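Local coordinates for mRNA-decapping enzyme subunit 1 (Saccharomyces cerevisiae, PDB 1Q67), which works with its partner DCP2 in the decapping complex that removes the 7-methylguanine cap from mRNA, committing the transcript to 5' to 3' decay, at residues 135-147 and 152-164. Sequence-based numbering, arbitrary orientation.
Sequences KDIYNYGLIILNR and NFSMGIVPNSVVN
Tyr138 brings CD2 of its ring to within 3.4 Å of Gly156 CA, a fit that leaves no room for a side chain on the glycine. Ile157 N lies at the edge of the same ring, and Val158 CG2 reaches CD2 obliquely at 3.6 Å. CG beside the backbone N (chi1 -58°) turns the CD2 side of the ring towards Gly156 and Val158; replacing Tyr138 by serine would probably uncover Gly156 and leave Val158 CG2 without its aromatic neighbour. Val158 CG2 also meets Ile137 CG1 at 4.0 Å. Tyr140 points to the face it shares with Leu142, Ile144 and Ile157, where its CB abuts Ile157 CB and its CE1 meets Pro159 CG at 3.8 Å, the two side chains crossing at about a right angle; its OH is hydrogen-bonded to the backbone N of Lys227. Asn139 CB sits over the centre of the Tyr140 ring. Strands 140-146 and 152-157 form an antiparallel hairpin at the edge of a four-stranded sheet in this PH-like domain, 152-157 being the outer strand in this chain, tied by six backbone hydrogen bonds. In the shortest, Ile157 N reaches Tyr140 O at 2.7 Å from 43° above the carbonyl plane. On the face of Tyr140, Leu142 CD2 meets the edge of the Phe153 ring at CD2, 4.3 Å away, while Phe153 also packs on Tyr201 and Leu46. Opposite, Ser154 OG approaches Ile143 CG1 at 3.9 Å and shares a water with Leu142 O.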
ATOM      1  N   LYS B 135      -5.507  21.013 -27.112  1.00 65.58           N
ATOM      2  CA  LYS B 135      -4.991  19.732 -27.585  1.00 65.30           C
ATOM      3  C   LYS B 135      -4.356  18.963 -26.425  1.00 64.07           C
ATOM      4  O   LYS B 135      -3.283  19.324 -25.934  1.00 63.82           O
ATOM      5  CB  LYS B 135      -3.947  19.957 -28.678  1.00 65.88           C
ATOM      6  CG  LYS B 135      -3.612  18.715 -29.492  1.00 67.51           C
ATOM      7  CD  LYS B 135      -4.727  18.376 -30.470  1.00 68.21           C
ATOM      8  CE  LYS B 135      -4.267  17.331 -31.481  1.00 69.55           C
ATOM      9  NZ  LYS B 135      -5.252  17.143 -32.585  1.00 70.37           N
ATOM     10  N   ASP B 136      -5.028  17.903 -25.992  1.00 61.83           N
ATOM     11  CA  ASP B 136      -4.545  17.080 -24.889  1.00 57.94           C
ATOM     12  C   ASP B 136      -3.724  15.925 -25.462  1.00 54.32           C
ATOM     13  O   ASP B 136      -4.189  15.199 -26.339  1.00 53.06           O
ATOM     14  CB  ASP B 136      -5.751  16.570 -24.091  1.00 59.66           C
ATOM     15  CG  ASP B 136      -5.357  15.823 -22.830  1.00 60.12           C
ATOM     16  OD1 ASP B 136      -4.262  16.073 -22.283  1.00 61.26           O
ATOM     17  OD2 ASP B 136      -6.170  14.995 -22.373  1.00 62.04           O
ATOM     18  N   ILE B 137      -2.497  15.770 -24.977  1.00 51.67           N
ATOM     19  CA  ILE B 137      -1.611  14.714 -25.462  1.00 49.57           C
ATOM     20  C   ILE B 137      -1.668  13.403 -24.680  1.00 47.46           C
ATOM     21  O   ILE B 137      -1.026  12.424 -25.064  1.00 47.64           O
ATOM     22  CB  ILE B 137      -0.143  15.178 -25.469  1.00 50.21           C
ATOM     23  CG1 ILE B 137       0.290  15.540 -24.051  1.00 48.52           C
ATOM     24  CG2 ILE B 137       0.024  16.367 -26.407  1.00 50.54           C
ATOM     25  CD1 ILE B 137       1.764  15.842 -23.922  1.00 51.20           C
ATOM     26  N   TYR B 138      -2.422  13.373 -23.586  1.00 44.89           N
ATOM     27  CA  TYR B 138      -2.515  12.151 -22.798  1.00 42.21           C
ATOM     28  C   TYR B 138      -3.617  11.227 -23.290  1.00 40.16           C
ATOM     29  O   TYR B 138      -4.749  11.273 -22.810  1.00 39.51           O
ATOM     30  CB  TYR B 138      -2.719  12.485 -21.324  1.00 43.53           C
ATOM     31  CG  TYR B 138      -1.619  13.353 -20.764  1.00 46.42           C
ATOM     32  CD1 TYR B 138      -1.665  14.742 -20.894  1.00 49.74           C
ATOM     33  CD2 TYR B 138      -0.516  12.789 -20.131  1.00 47.19           C
ATOM     34  CE1 TYR B 138      -0.631  15.550 -20.402  1.00 51.80           C
ATOM     35  CE2 TYR B 138       0.518  13.582 -19.637  1.00 50.03           C
ATOM     36  CZ  TYR B 138       0.456  14.959 -19.775  1.00 52.37           C
ATOM     37  OH  TYR B 138       1.478  15.745 -19.282  1.00 56.00           O
ATOM     38  N   ASN B 139      -3.263  10.388 -24.257  1.00 38.34           N
ATOM     39  CA  ASN B 139      -4.183   9.422 -24.852  1.00 36.90           C
ATOM     40  C   ASN B 139      -4.639   8.354 -23.858  1.00 36.07           C
ATOM     41  O   ASN B 139      -5.733   7.807 -23.981  1.00 34.01           O
ATOM     42  CB  ASN B 139      -3.506   8.725 -26.039  1.00 38.31           C
ATOM     43  CG  ASN B 139      -3.249   9.667 -27.202  1.00 39.80           C
ATOM     44  OD1 ASN B 139      -4.167  10.034 -27.938  1.00 42.49           O
ATOM     45  ND2 ASN B 139      -2.000  10.071 -27.368  1.00 41.45           N
ATOM     46  N   TYR B 140      -3.787   8.050 -22.885  1.00 35.67           N
ATOM     47  CA  TYR B 140      -4.103   7.026 -21.900  1.00 35.19           C
ATOM     48  C   TYR B 140      -3.789   7.524 -20.509  1.00 34.54           C
ATOM     49  O   TYR B 140      -3.038   8.484 -20.331  1.00 35.84           O
ATOM     50  CB  TYR B 140      -3.299   5.753 -22.176  1.00 34.61           C
ATOM     51  CG  TYR B 140      -3.198   5.422 -23.643  1.00 33.35           C
ATOM     52  CD1 TYR B 140      -1.983   5.554 -24.329  1.00 34.79           C
ATOM     53  CD2 TYR B 140      -4.316   5.009 -24.358  1.00 34.01           C
ATOM     54  CE1 TYR B 140      -1.892   5.283 -25.694  1.00 32.91           C
ATOM     55  CE2 TYR B 140      -4.239   4.737 -25.718  1.00 33.97           C
ATOM     56  CZ  TYR B 140      -3.029   4.875 -26.381  1.00 35.38           C
ATOM     57  OH  TYR B 140      -2.967   4.601 -27.728  1.00 38.27           O
ATOM     58  N   GLY B 141      -4.389   6.875 -19.521  1.00 33.57           N
ATOM     59  CA  GLY B 141      -4.157   7.273 -18.154  1.00 30.38           C
ATOM     60  C   GLY B 141      -4.020   6.076 -17.247  1.00 30.61           C
ATOM     61  O   GLY B 141      -4.503   4.982 -17.539  1.00 30.68           O
ATOM     62  N   LEU B 142      -3.326   6.288 -16.142  1.00 31.39           N
ATOM     63  CA  LEU B 142      -3.145   5.252 -15.143  1.00 31.88           C
ATOM     64  C   LEU B 142      -3.645   5.877 -13.844  1.00 32.25           C
ATOM     65  O   LEU B 142      -3.411   7.061 -13.576  1.00 31.06           O
ATOM     66  CB  LEU B 142      -1.667   4.861 -15.034  1.00 30.85           C
ATOM     67  CG  LEU B 142      -1.249   3.927 -13.893  1.00 34.53           C
ATOM     68  CD1 LEU B 142       0.025   3.173 -14.275  1.00 33.43           C
ATOM     69  CD2 LEU B 142      -1.027   4.747 -12.622  1.00 33.01           C
ATOM     70  N   ILE B 143      -4.358   5.090 -13.051  1.00 32.67           N
ATOM     71  CA  ILE B 143      -4.863   5.597 -11.791  1.00 32.52           C
ATOM     72  C   ILE B 143      -4.878   4.516 -10.718  1.00 31.48           C
ATOM     73  O   ILE B 143      -5.097   3.345 -11.000  1.00 32.08           O
ATOM     74  CB  ILE B 143      -6.289   6.184 -11.980  1.00 31.89           C
ATOM     75  CG1 ILE B 143      -6.728   6.919 -10.718  1.00 31.57           C
ATOM     76  CG2 ILE B 143      -7.275   5.078 -12.358  1.00 28.45           C
ATOM     77  CD1 ILE B 143      -8.062   7.635 -10.875  1.00 33.36           C
ATOM     78  N   ILE B 144      -4.583   4.922  -9.492  1.00 32.34           N
ATOM     79  CA  ILE B 144      -4.622   4.020  -8.359  1.00 32.48           C
ATOM     80  C   ILE B 144      -5.633   4.643  -7.398  1.00 33.79           C
ATOM     81  O   ILE B 144      -5.489   5.802  -6.990  1.00 33.03           O
ATOM     82  CB  ILE B 144      -3.264   3.894  -7.666  1.00 31.70           C
ATOM     83  CG1 ILE B 144      -2.268   3.187  -8.596  1.00 30.60           C
ATOM     84  CG2 ILE B 144      -3.424   3.087  -6.381  1.00 30.30           C
ATOM     85  CD1 ILE B 144      -0.861   3.147  -8.054  1.00 30.67           C
ATOM     86  N   LEU B 145      -6.665   3.876  -7.062  1.00 33.51           N
ATOM     87  CA  LEU B 145      -7.714   4.360  -6.171  1.00 35.13           C
ATOM     88  C   LEU B 145      -7.563   3.709  -4.807  1.00 34.47           C
ATOM     89  O   LEU B 145      -7.790   2.509  -4.675  1.00 34.89           O
ATOM     90  CB  LEU B 145      -9.087   4.010  -6.751  1.00 35.48           C
ATOM     91  CG  LEU B 145      -9.397   4.492  -8.176  1.00 39.81           C
ATOM     92  CD1 LEU B 145     -10.329   3.522  -8.870  1.00 42.44           C
ATOM     93  CD2 LEU B 145     -10.004   5.871  -8.128  1.00 41.16           C
ATOM     94  N   ASN B 146      -7.172   4.482  -3.797  1.00 35.63           N
ATOM     95  CA  ASN B 146      -7.020   3.918  -2.451  1.00 37.10           C
ATOM     96  C   ASN B 146      -8.317   3.288  -1.966  1.00 37.98           C
ATOM     97  O   ASN B 146      -9.394   3.852  -2.151  1.00 34.91           O
ATOM     98  CB  ASN B 146      -6.564   4.986  -1.454  1.00 37.28           C
ATOM     99  CG  ASN B 146      -5.093   5.310  -1.597  1.00 38.78           C
ATOM    100  OD1 ASN B 146      -4.400   4.718  -2.428  1.00 40.98           O
ATOM    101  ND2 ASN B 146      -4.602   6.247  -0.789  1.00 37.95           N
ATOM    102  N   ARG B 147      -8.196   2.111  -1.358  1.00 40.39           N
ATOM    103  CA  ARG B 147      -9.336   1.358  -0.839  1.00 44.33           C
ATOM    104  C   ARG B 147      -9.676   1.727   0.595  1.00 45.45           C
ATOM    105  O   ARG B 147     -10.842   1.736   0.983  1.00 46.22           O
ATOM    106  CB  ARG B 147      -9.038  -0.142  -0.865  1.00 47.68           C
ATOM    107  CG  ARG B 147      -9.120  -0.825  -2.215  1.00 52.05           C
ATOM    108  CD  ARG B 147      -8.515  -2.223  -2.110  1.00 54.63           C
ATOM    109  NE  ARG B 147      -8.766  -3.034  -3.295  1.00 56.93           N
ATOM    110  CZ  ARG B 147      -9.935  -3.600  -3.570  1.00 58.30           C
ATOM    111  NH1 ARG B 147     -10.954  -3.442  -2.734  1.00 58.36           N
ATOM    112  NH2 ARG B 147     -10.087  -4.311  -4.683  1.00 56.60           N
ATOM    113  N   ASN B 152      -6.340   9.306  -4.427  1.00 42.03           N
ATOM    114  CA  ASN B 152      -6.080   8.773  -5.765  1.00 41.29           C
ATOM    115  C   ASN B 152      -4.725   9.270  -6.276  1.00 40.46           C
ATOM    116  O   ASN B 152      -4.295  10.373  -5.946  1.00 39.59           O
ATOM    117  CB  ASN B 152      -7.131   9.232  -6.785  1.00 40.96           C
ATOM    118  CG  ASN B 152      -8.549   8.852  -6.405  1.00 41.72           C
ATOM    119  OD1 ASN B 152      -8.817   7.738  -5.961  1.00 39.70           O
ATOM    120  ND2 ASN B 152      -9.473   9.781  -6.608  1.00 40.71           N
ATOM    121  N   PHE B 153      -4.069   8.438  -7.081  1.00 37.82           N
ATOM    122  CA  PHE B 153      -2.806   8.789  -7.714  1.00 36.00           C
ATOM    123  C   PHE B 153      -3.079   8.701  -9.213  1.00 36.23           C
ATOM    124  O   PHE B 153      -3.593   7.686  -9.691  1.00 35.38           O
ATOM    125  CB  PHE B 153      -1.683   7.804  -7.363  1.00 34.65           C
ATOM    126  CG  PHE B 153      -0.404   8.063  -8.124  1.00 33.97           C
ATOM    127  CD1 PHE B 153       0.474   9.062  -7.716  1.00 33.91           C
ATOM    128  CD2 PHE B 153      -0.118   7.359  -9.294  1.00 35.13           C
ATOM    129  CE1 PHE B 153       1.621   9.365  -8.461  1.00 35.97           C
ATOM    130  CE2 PHE B 153       1.026   7.652 -10.054  1.00 34.01           C
ATOM    131  CZ  PHE B 153       1.896   8.656  -9.639  1.00 34.52           C
ATOM    132  N   SER B 154      -2.746   9.758  -9.948  1.00 37.54           N
ATOM    133  CA  SER B 154      -2.962   9.786 -11.396  1.00 39.32           C
ATOM    134  C   SER B 154      -1.681  10.018 -12.176  1.00 39.43           C
ATOM    135  O   SER B 154      -0.828  10.797 -11.760  1.00 40.13           O
ATOM    136  CB  SER B 154      -3.947  10.892 -11.784  1.00 39.64           C
ATOM    137  OG  SER B 154      -5.277  10.458 -11.622  1.00 43.59           O
ATOM    138  N   MET B 155      -1.565   9.342 -13.315  1.00 39.89           N
ATOM    139  CA  MET B 155      -0.410   9.484 -14.199  1.00 40.24           C
ATOM    140  C   MET B 155      -0.879   9.380 -15.649  1.00 38.33           C
ATOM    141  O   MET B 155      -1.600   8.448 -16.012  1.00 37.50           O
ATOM    142  CB  MET B 155       0.633   8.393 -13.932  1.00 41.20           C
ATOM    143  CG  MET B 155       1.897   8.578 -14.763  1.00 45.87           C
ATOM    144  SD  MET B 155       3.091   7.215 -14.672  1.00 52.17           S
ATOM    145  CE  MET B 155       3.777   7.487 -13.037  1.00 51.53           C
ATOM    146  N   GLY B 156      -0.474  10.342 -16.473  1.00 37.19           N
ATOM    147  CA  GLY B 156      -0.865  10.314 -17.875  1.00 35.67           C
ATOM    148  C   GLY B 156       0.108   9.494 -18.701  1.00 34.79           C
ATOM    149  O   GLY B 156       1.294   9.434 -18.382  1.00 34.64           O
ATOM    150  N   ILE B 157      -0.377   8.838 -19.746  1.00 35.51           N
ATOM    151  CA  ILE B 157       0.508   8.043 -20.596  1.00 36.07           C
ATOM    152  C   ILE B 157       0.494   8.582 -22.030  1.00 36.91           C
ATOM    153  O   ILE B 157      -0.553   8.612 -22.681  1.00 37.94           O
ATOM    154  CB  ILE B 157       0.093   6.572 -20.604  1.00 36.31           C
ATOM    155  CG1 ILE B 157       0.092   6.022 -19.174  1.00 37.48           C
ATOM    156  CG2 ILE B 157       1.056   5.768 -21.459  1.00 36.32           C
ATOM    157  CD1 ILE B 157      -0.409   4.575 -19.077  1.00 35.33           C
ATOM    158  N   VAL B 158       1.657   9.013 -22.513  1.00 36.96           N
ATOM    159  CA  VAL B 158       1.776   9.572 -23.869  1.00 36.27           C
ATOM    160  C   VAL B 158       2.659   8.707 -24.757  1.00 34.68           C
ATOM    161  O   VAL B 158       3.771   8.360 -24.384  1.00 35.82           O
ATOM    162  CB  VAL B 158       2.387  10.992 -23.832  1.00 37.53           C
ATOM    163  CG1 VAL B 158       2.460  11.576 -25.245  1.00 36.38           C
ATOM    164  CG2 VAL B 158       1.556  11.893 -22.918  1.00 37.07           C
ATOM    165  N   PRO B 159       2.168   8.339 -25.944  1.00 34.45           N
ATOM    166  CA  PRO B 159       2.962   7.507 -26.859  1.00 34.80           C
ATOM    167  C   PRO B 159       4.293   8.169 -27.239  1.00 35.81           C
ATOM    168  O   PRO B 159       4.369   9.391 -27.364  1.00 34.37           O
ATOM    169  CB  PRO B 159       2.048   7.352 -28.078  1.00 35.78           C
ATOM    170  CG  PRO B 159       0.660   7.496 -27.501  1.00 36.32           C
ATOM    171  CD  PRO B 159       0.826   8.612 -26.492  1.00 34.85           C
ATOM    172  N   ASN B 160       5.333   7.358 -27.421  1.00 37.46           N
ATOM    173  CA  ASN B 160       6.642   7.869 -27.809  1.00 38.60           C
ATOM    174  C   ASN B 160       6.572   8.692 -29.100  1.00 38.27           C
ATOM    175  O   ASN B 160       7.230   9.722 -29.220  1.00 37.70           O
ATOM    176  CB  ASN B 160       7.635   6.721 -28.021  1.00 39.21           C
ATOM    177  CG  ASN B 160       7.883   5.921 -26.764  1.00 42.15           C
ATOM    178  OD1 ASN B 160       7.698   6.418 -25.651  1.00 41.38           O
ATOM    179  ND2 ASN B 160       8.320   4.674 -26.931  1.00 42.49           N
ATOM    180  N   SER B 161       5.781   8.234 -30.066  1.00 38.81           N
ATOM    181  CA  SER B 161       5.674   8.947 -31.337  1.00 39.04           C
ATOM    182  C   SER B 161       5.170  10.368 -31.130  1.00 39.65           C
ATOM    183  O   SER B 161       5.574  11.286 -31.842  1.00 40.70           O
ATOM    184  CB  SER B 161       4.752   8.203 -32.305  1.00 38.75           C
ATOM    185  OG  SER B 161       3.399   8.254 -31.887  1.00 43.49           O
ATOM    186  N   VAL B 162       4.298  10.560 -30.144  1.00 39.72           N
ATOM    187  CA  VAL B 162       3.775  11.891 -29.868  1.00 37.58           C
ATOM    188  C   VAL B 162       4.847  12.743 -29.196  1.00 37.78           C
ATOM    189  O   VAL B 162       4.997  13.918 -29.514  1.00 37.51           O
ATOM    190  CB  VAL B 162       2.500  11.814 -28.993  1.00 39.00           C
ATOM    191  CG1 VAL B 162       2.050  13.215 -28.563  1.00 35.78           C
ATOM    192  CG2 VAL B 162       1.389  11.133 -29.791  1.00 37.95           C
ATOM    193  N   VAL B 163       5.610  12.148 -28.284  1.00 37.28           N
ATOM    194  CA  VAL B 163       6.673  12.884 -27.611  1.00 39.23           C
ATOM    195  C   VAL B 163       7.777  13.268 -28.607  1.00 40.94           C
ATOM    196  O   VAL B 163       8.298  14.387 -28.565  1.00 41.66           O
ATOM    197  CB  VAL B 163       7.297  12.059 -26.458  1.00 39.60           C
ATOM    198  CG1 VAL B 163       8.514  12.783 -25.886  1.00 38.55           C
ATOM    199  CG2 VAL B 163       6.269  11.847 -25.356  1.00 40.23           C
ATOM    200  N   ASN B 164       8.132  12.345 -29.498  1.00 40.61           N
ATOM    201  CA  ASN B 164       9.171  12.612 -30.488  1.00 40.74           C
ATOM    202  C   ASN B 164       8.746  13.703 -31.469  1.00 41.54           C
ATOM    203  O   ASN B 164       9.534  14.593 -31.788  1.00 42.71           O
ATOM    204  CB  ASN B 164       9.537  11.334 -31.251  1.00 39.01           C
ATOM    205  CG  ASN B 164      10.220  10.306 -30.367  1.00 41.21           C
ATOM    206  OD1 ASN B 164      10.968  10.658 -29.446  1.00 41.69           O
ATOM    207  ND2 ASN B 164       9.984   9.027 -30.649  1.00 40.13           N
TER
HETATM  208  O   HOH W   1      -5.235   9.156 -14.218  1.00 44.29           O